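Transcriptional regulator AefR (Pseudomonas syringae pv. tomato, PDB 3CDL) probably binds regulatory DNA as a transcription factor of the TetR family. Local coordinates at residues 23-27 and 28-32; 34-38 and 39-43; 84-87 and 88-92. One frame throughout, in Å; residues are numbered along the deposited sequence.

Interactions 1 and 2 follow one another in the N-terminal DNA-binding region, their centres about 13 Å apart. Interaction 1 makes the turn from helix 9-24 to helix 32-39, and interaction 2 makes the next turn, into helix 43-49; residues 31-50 are the predicted helix-turn-helix. A salt bridge joins them, Asp24 OD2 lying 2.8 Å from Arg38 NH1, and Thr30 CG2 packs 4.0 Å from Ile35 CG1. Interaction 3 lies on helix 82-97 of the C-terminal region, on the opposite side of the chain's centre. Its centre is about 38 Å from that of interaction 1 and about 41 Å from that of interaction 2, and it touches neither.

Interaction 1: residues 23-27 and 28-32; sequences GDRGF and EITSM
Phe27 and Glu28 are neighbours in the turn, and their side chains brush: Glu28 CG comes within 4.1 Å of Phe27 CD2. The benzyl group is swung anti to its own amide nitrogen (chi1 178°), which brings CG beside the carbonyl carbon and leaves Glu28 N oblique to the ring. The ring meets Phe22 of helix 9-24, and the ammonium of Lys53 makes a cation-pi contact with it. An aromatic residue suits this partly exposed place because its ring can receive both. Glu28, pointing outward with its chain bent, makes a long, weak ion pair with Lys53 and touches Arg119 of helix 117-125.

The third principal residue, Arg25, packs against Ile29 with the base of its side chain, CB to CG1 at 3.6 Å. Ile29 has CG1 lodged between its backbone nitrogen and carbonyl carbon, and its methyl CD1 rests 3.4 Å from Arg25 O. The Arg25 chain then bends at its second torsion, so the guanidinium leaves the turn towards Glu21, a weak partner, and Arg34.

These residues form the connection between helix 9-24 and helix 32-39 in the TetR-type DNA-binding domain. Gly26 is the first residue to leave helical backbone angles, with positive phi (104°), a conformation that would press a beta carbon against the carbonyl oxygen before it. Across the turn Thr30 N gives a weak bond to Phe27 O, bent to 141° and 3.3 Å long. Phe27 O also accepts from Lys53 NZ, which reaches Thr30 O as well and ties both sides of the turn to one ammonium. Thr30 is buried, its side chain crossing that of Arg25 at about a right angle, and Ser31 sits at the N-cap of helix 32-39, its OG making a weak bond to Arg34 N.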
loop_
_atom_site.group_PDB
_atom_site.type_symbol
_atom_site.label_atom_id
_atom_site.label_comp_id
_atom_site.label_asym_id
_atom_site.label_seq_id
_atom_site.Cartn_x
_atom_site.Cartn_y
_atom_site.Cartn_z
ATOM N N GLY B 23 5.585 -3.963 17.550
ATOM C CA GLY B 23 6.448 -3.130 16.751
ATOM C C GLY B 23 7.892 -3.460 17.063
ATOM O O GLY B 23 8.758 -3.371 16.201
ATOM N N ASP B 24 8.154 -3.847 18.305
ATOM C CA ASP B 24 9.523 -4.072 18.749
ATOM C C ASP B 24 9.990 -5.464 18.387
ATOM O O ASP B 24 10.940 -5.626 17.627
ATOM C CB ASP B 24 9.655 -3.832 20.262
ATOM C CG ASP B 24 9.431 -2.368 20.651
ATOM O OD1 ASP B 24 9.227 -1.536 19.734
ATOM O OD2 ASP B 24 9.462 -2.046 21.870
ATOM N N ARG B 25 9.306 -6.462 18.938
ATOM C CA ARG B 25 9.721 -7.855 18.822
ATOM C C ARG B 25 9.180 -8.486 17.537
ATOM O O ARG B 25 9.771 -9.418 16.994
ATOM C CB ARG B 25 9.234 -8.665 20.036
ATOM C CG ARG B 25 9.366 -7.989 21.394
ATOM C CD ARG B 25 10.739 -8.212 22.027
ATOM N NE ARG B 25 10.782 -7.698 23.398
ATOM C CZ ARG B 25 11.717 -8.015 24.300
ATOM N NH1 ARG B 25 12.719 -8.860 23.997
ATOM N NH2 ARG B 25 11.645 -7.492 25.522
ATOM N N GLY B 26 8.056 -7.968 17.057
ATOM C CA GLY B 26 7.288 -8.647 16.019
ATOM C C GLY B 26 6.087 -9.280 16.684
ATOM O O GLY B 26 6.057 -9.433 17.904
ATOM N N PHE B 27 5.100 -9.656 15.886
ATOM C CA PHE B 27 3.838 -10.155 16.411
ATOM C C PHE B 27 3.910 -11.545 17.075
ATOM O O PHE B 27 3.511 -11.698 18.235
ATOM C CB PHE B 27 2.753 -10.134 15.316
ATOM C CG PHE B 27 1.441 -10.677 15.780
ATOM C CD1 PHE B 27 0.554 -9.866 16.502
ATOM C CD2 PHE B 27 1.110 -12.001 15.551
ATOM C CE1 PHE B 27 -0.653 -10.363 16.968
ATOM C CE2 PHE B 27 -0.088 -12.514 16.020
ATOM C CZ PHE B 27 -0.979 -11.692 16.724
ATOM N N GLU B 28 4.382 -12.549 16.329
ATOM C CA GLU B 28 4.340 -13.961 16.764
ATOM C C GLU B 28 5.275 -14.301 17.913
ATOM O O GLU B 28 4.922 -15.121 18.758
ATOM C CB GLU B 28 4.556 -14.933 15.590
ATOM C CG GLU B 28 3.248 -15.471 14.918
ATOM C CD GLU B 28 2.541 -16.618 15.714
ATOM O OE1 GLU B 28 2.437 -16.543 16.964
ATOM O OE2 GLU B 28 2.069 -17.597 15.082
ATOM N N ILE B 29 6.454 -13.681 17.953
ATOM C CA ILE B 29 7.377 -13.890 19.079
ATOM C C ILE B 29 7.001 -13.114 20.362
ATOM O O ILE B 29 7.550 -13.394 21.431
ATOM C CB ILE B 29 8.876 -13.615 18.721
ATOM C CG1 ILE B 29 9.236 -12.136 18.937
ATOM C CG2 ILE B 29 9.221 -14.134 17.320
ATOM C CD1 ILE B 29 10.734 -11.875 19.068
ATOM N N THR B 30 6.084 -12.152 20.252
ATOM C CA THR B 30 5.643 -11.351 21.399
ATOM C C THR B 30 4.602 -12.101 22.212
ATOM O O THR B 30 3.600 -12.561 21.675
ATOM C CB THR B 30 5.028 -10.029 20.945
ATOM O OG1 THR B 30 5.969 -9.329 20.131
ATOM C CG2 THR B 30 4.664 -9.163 22.150
ATOM N N SER B 31 4.838 -12.208 23.510
ATOM C CA SER B 31 3.936 -12.924 24.401
ATOM C C SER B 31 3.074 -11.998 25.267
ATOM O O SER B 31 3.423 -10.835 25.520
ATOM C CB SER B 31 4.745 -13.846 25.297
ATOM O OG SER B 31 5.637 -13.083 26.081
HETATM N N MSE B 32 1.951 -12.552 25.725
HETATM C CA MSE B 32 0.979 -11.848 26.557
HETATM C C MSE B 32 1.597 -11.307 27.837
HETATM O O MSE B 32 1.224 -10.227 28.296
HETATM C CB MSE B 32 -0.201 -12.759 26.897
HETATM C CG MSE B 32 -0.998 -13.231 25.700
HETATM SE SE MSE B 32 -1.806 -11.760 24.705
HETATM C CE MSE B 32 -3.457 -11.560 25.736
#

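Interaction 2: residues 34-38 and 39-43; sequences RIAAR and AEVSK
Ala36 and Val41 are joined through both backbone and side chain where helix 32-39 gives way to the turn before helix 43-49. Among the backbone bonds, Val41 N reaches Ala36 O at 2.9 Å, almost straight at 177° and lying in the carbonyl plane. Ala39 N donates to the preceding carbonyl, Ile35 O, at 2.8 Å, approaching nearly along the C=O axis. Ile35 O also receives Arg38 N, so two N-H groups grip one oxygen.

The bond from Val41 spans five residues and resembles the 6→1 link of a Schellman motif, with Glu40 (phi 56°, psi 48°) in the left-handed helical conformation. The 5→2 bond that would complete the motif is not made, Glu40 N being 3.8 Å from Ala37 O.

The apolar contact joins the same two residues: Ala36 CB lies 3.9 Å from Val41 CG1, and each side chain also touches Val46 of helix 43-49. Alanine's short methyl lets the returning chain pass close, with Lys43 N only 3.9 Å from Ala36 CB. Val41 supplies a branched group to cover it. Ser42, next in line, is the N-cap of helix 43-49, its OG bonding to Thr45 N.

With a straight bond and a methyl contact acting on the same pair, the chemistry implies that the turn between the two helices of the predicted helix-turn-helix is probably held firmly.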
loop_
_atom_site.group_PDB
_atom_site.type_symbol
_atom_site.label_atom_id
_atom_site.label_comp_id
_atom_site.label_asym_id
_atom_site.label_seq_id
_atom_site.Cartn_x
_atom_site.Cartn_y
_atom_site.Cartn_z
ATOM N N ARG B 34 4.844 -10.482 28.049
ATOM C CA ARG B 34 5.733 -9.393 27.654
ATOM C C ARG B 34 4.909 -8.126 27.518
ATOM O O ARG B 34 5.295 -7.069 28.029
ATOM C CB ARG B 34 6.501 -9.716 26.375
ATOM C CG ARG B 34 7.859 -9.035 26.296
ATOM C CD ARG B 34 8.957 -10.020 25.933
ATOM N NE ARG B 34 8.647 -10.779 24.713
ATOM C CZ ARG B 34 9.362 -11.811 24.242
ATOM N NH1 ARG B 34 8.982 -12.422 23.126
ATOM N NH2 ARG B 34 10.455 -12.241 24.880
ATOM N N ILE B 35 3.754 -8.258 26.865
ATOM C CA ILE B 35 2.735 -7.200 26.796
ATOM C C ILE B 35 2.387 -6.656 28.194
ATOM O O ILE B 35 2.401 -5.436 28.408
ATOM C CB ILE B 35 1.453 -7.700 26.057
ATOM C CG1 ILE B 35 1.747 -7.927 24.577
ATOM C CG2 ILE B 35 0.272 -6.741 26.239
ATOM C CD1 ILE B 35 0.664 -8.692 23.839
ATOM N N ALA B 36 2.093 -7.567 29.124
ATOM C CA ALA B 36 1.700 -7.231 30.506
ATOM C C ALA B 36 2.802 -6.493 31.280
ATOM O O ALA B 36 2.524 -5.551 32.026
ATOM C CB ALA B 36 1.268 -8.480 31.254
ATOM N N ALA B 37 4.043 -6.932 31.062
ATOM C CA ALA B 37 5.245 -6.296 31.585
ATOM C C ALA B 37 5.353 -4.823 31.223
ATOM O O ALA B 37 5.903 -4.036 32.004
ATOM C CB ALA B 37 6.469 -7.017 31.086
ATOM N N ARG B 38 4.847 -4.452 30.047
ATOM C CA ARG B 38 4.978 -3.072 29.590
ATOM C C ARG B 38 3.671 -2.285 29.631
ATOM O O ARG B 38 3.685 -1.059 29.593
ATOM C CB ARG B 38 5.668 -2.997 28.214
ATOM C CG ARG B 38 4.854 -2.422 27.066
ATOM C CD ARG B 38 5.721 -2.257 25.836
ATOM N NE ARG B 38 6.217 -0.894 25.667
ATOM C CZ ARG B 38 7.061 -0.515 24.707
ATOM N NH1 ARG B 38 7.537 -1.399 23.839
ATOM N NH2 ARG B 38 7.437 0.754 24.617
ATOM N N ALA B 39 2.544 -2.982 29.720
ATOM C CA ALA B 39 1.301 -2.314 30.066
ATOM C C ALA B 39 1.407 -1.911 31.530
ATOM O O ALA B 39 0.623 -1.090 32.009
ATOM C CB ALA B 39 0.111 -3.228 29.838
ATOM N N GLU B 40 2.417 -2.479 32.203
ATOM C CA GLU B 40 2.613 -2.431 33.667
ATOM C C GLU B 40 1.386 -2.977 34.410
ATOM O O GLU B 40 0.886 -2.391 35.375
ATOM C CB GLU B 40 3.070 -1.039 34.144
ATOM C CG GLU B 40 4.442 -0.637 33.566
ATOM C CD GLU B 40 5.007 0.653 34.267
ATOM O OE1 GLU B 40 5.225 1.695 33.507
ATOM O OE2 GLU B 40 5.239 0.632 35.562
ATOM N N VAL B 41 0.939 -4.142 33.940
ATOM C CA VAL B 41 -0.307 -4.774 34.375
ATOM C C VAL B 41 -0.056 -6.266 34.718
ATOM O O VAL B 41 1.032 -6.811 34.416
ATOM C CB VAL B 41 -1.395 -4.579 33.270
ATOM C CG1 VAL B 41 -1.298 -5.665 32.214
ATOM C CG2 VAL B 41 -2.780 -4.510 33.862
ATOM N N SER B 42 -1.036 -6.912 35.370
ATOM C CA SER B 42 -0.865 -8.326 35.750
ATOM C C SER B 42 -1.279 -9.220 34.572
ATOM O O SER B 42 -2.310 -8.937 33.919
ATOM C CB SER B 42 -1.683 -8.675 37.028
ATOM O OG SER B 42 -3.138 -8.678 36.786
ATOM N N LYS B 43 -0.480 -10.283 34.300
ATOM C CA LYS B 43 -0.825 -11.249 33.244
ATOM C C LYS B 43 -2.332 -11.450 33.244
ATOM O O LYS B 43 -2.969 -11.526 32.187
ATOM C CB LYS B 43 -0.136 -12.602 33.455
ATOM C CG LYS B 43 1.327 -12.669 33.049
ATOM C CD LYS B 43 2.034 -13.779 33.820
ATOM C CE LYS B 43 3.552 -13.655 33.738
ATOM N NZ LYS B 43 4.231 -14.318 34.891
#

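Interaction 3: residues 84-87 and 88-92; sequences EQLL and ELLWG
Leu86 has CG anti to its backbone nitrogen (chi1 -180°), which carries the isobutyl group along the helix until it meets Leu90. The two side chains cross obliquely, with Leu86 CG 3.7 Å from Leu90 CD2. Leu87, its chi1 of -129° lying away from the usual staggered values, runs alongside the indole of Trp91, and the two groups point the same way. Here CD2 of Leu87 approaches CD1 of Trp91 to 3.9 Å, a contact of a methyl with the pyrrole part of the ring.

Both pairs are separated by four residues on helix 82-97, in the all-helical C-terminal region of this TetR-family protein. The backbone joins the same partners: Leu90 N bonds to Leu86 O at 3.0 Å, and Trp91 N to Leu87 O at 2.9 Å. Leucines suit the side facing other helices, where their branched ends make apolar contacts: Leu86 and Leu89 touch Trp137, while Leu90 touches Phe134 of helix 133-143 and Val188 of helix 181-199. Trp91 is only partly exposed, and its side chain touches Gln184 and Ser185 of helix 181-199.

The outward side is acidic. Glu84 OE2 and Glu88 OE1 come within 4.5 Å, a like-charge proximity that is probably eased by the salt bridge from Glu88 OE2 to Arg77 NH2. Gln85 is buried, and its OE1 accepts from both Arg77 N and Trp137 NE1.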
loop_
_atom_site.group_PDB
_atom_site.type_symbol
_atom_site.label_atom_id
_atom_site.label_comp_id
_atom_site.label_asym_id
_atom_site.label_seq_id
_atom_site.Cartn_x
_atom_site.Cartn_y
_atom_site.Cartn_z
ATOM N N GLU B 84 -18.807 20.541 -2.279
ATOM C CA GLU B 84 -18.780 20.982 -0.885
ATOM C C GLU B 84 -18.797 19.801 0.078
ATOM O O GLU B 84 -17.926 19.687 0.941
ATOM C CB GLU B 84 -19.954 21.918 -0.594
ATOM C CG GLU B 84 -19.757 22.763 0.642
ATOM C CD GLU B 84 -21.067 23.164 1.284
ATOM O OE1 GLU B 84 -21.834 23.952 0.669
ATOM O OE2 GLU B 84 -21.332 22.683 2.412
ATOM N N GLN B 85 -19.787 18.923 -0.087
ATOM C CA GLN B 85 -19.920 17.734 0.753
ATOM C C GLN B 85 -18.804 16.709 0.561
ATOM O O GLN B 85 -18.360 16.118 1.525
ATOM C CB GLN B 85 -21.310 17.085 0.611
ATOM C CG GLN B 85 -21.733 16.625 -0.792
ATOM C CD GLN B 85 -23.224 16.265 -0.864
ATOM O OE1 GLN B 85 -23.701 15.394 -0.136
ATOM N NE2 GLN B 85 -23.958 16.936 -1.743
ATOM N N LEU B 86 -18.334 16.508 -0.667
ATOM C CA LEU B 86 -17.233 15.568 -0.887
ATOM C C LEU B 86 -15.901 16.119 -0.362
ATOM O O LEU B 86 -15.058 15.372 0.107
ATOM C CB LEU B 86 -17.138 15.120 -2.366
ATOM C CG LEU B 86 -16.033 14.126 -2.783
ATOM C CD1 LEU B 86 -15.897 12.920 -1.846
ATOM C CD2 LEU B 86 -16.211 13.668 -4.224
ATOM N N LEU B 87 -15.720 17.431 -0.430
ATOM C CA LEU B 87 -14.555 18.057 0.196
ATOM C C LEU B 87 -14.491 17.618 1.654
ATOM O O LEU B 87 -13.481 17.057 2.076
ATOM C CB LEU B 87 -14.612 19.591 0.113
ATOM C CG LEU B 87 -13.389 20.354 -0.426
ATOM C CD1 LEU B 87 -13.492 21.826 -0.052
ATOM C CD2 LEU B 87 -12.012 19.774 -0.023
ATOM N N GLU B 88 -15.592 17.842 2.378
ATOM C CA GLU B 88 -15.795 17.454 3.766
ATOM C C GLU B 88 -15.528 15.975 4.082
ATOM O O GLU B 88 -15.005 15.650 5.148
ATOM C CB GLU B 88 -17.239 17.752 4.132
ATOM C CG GLU B 88 -17.426 18.592 5.338
ATOM C CD GLU B 88 -18.881 19.008 5.499
ATOM O OE1 GLU B 88 -19.168 20.229 5.513
ATOM O OE2 GLU B 88 -19.747 18.109 5.591
ATOM N N LEU B 89 -15.908 15.077 3.172
ATOM C CA LEU B 89 -15.659 13.652 3.362
ATOM C C LEU B 89 -14.157 13.419 3.319
ATOM O O LEU B 89 -13.579 12.743 4.170
ATOM C CB LEU B 89 -16.322 12.814 2.252
ATOM C CG LEU B 89 -17.762 12.299 2.409
ATOM C CD1 LEU B 89 -18.778 13.327 1.932
ATOM C CD2 LEU B 89 -17.970 10.972 1.660
ATOM N N LEU B 90 -13.537 13.980 2.291
ATOM C CA LEU B 90 -12.123 13.783 2.049
ATOM C C LEU B 90 -11.301 14.320 3.220
ATOM O O LEU B 90 -10.293 13.717 3.603
ATOM C CB LEU B 90 -11.744 14.456 0.734
ATOM C CG LEU B 90 -11.783 13.651 -0.567
ATOM C CD1 LEU B 90 -12.263 12.207 -0.422
ATOM C CD2 LEU B 90 -12.505 14.416 -1.698
ATOM N N TRP B 91 -11.732 15.433 3.798
ATOM C CA TRP B 91 -11.052 15.943 4.969
ATOM C C TRP B 91 -11.166 15.038 6.181
ATOM O O TRP B 91 -10.166 14.800 6.861
ATOM C CB TRP B 91 -11.445 17.385 5.297
ATOM C CG TRP B 91 -10.560 18.386 4.606
ATOM C CD1 TRP B 91 -10.936 19.263 3.645
ATOM C CD2 TRP B 91 -9.142 18.576 4.790
ATOM N NE1 TRP B 91 -9.863 20.021 3.240
ATOM C CE2 TRP B 91 -8.748 19.615 3.919
ATOM C CE3 TRP B 91 -8.173 17.977 5.607
ATOM C CZ2 TRP B 91 -7.428 20.076 3.842
ATOM C CZ3 TRP B 91 -6.856 18.436 5.530
ATOM C CH2 TRP B 91 -6.499 19.474 4.647
ATOM N N GLY B 92 -12.368 14.539 6.459
ATOM C CA GLY B 92 -12.552 13.498 7.486
ATOM C C GLY B 92 -11.545 12.350 7.370
ATOM O O GLY B 92 -10.800 12.065 8.313
#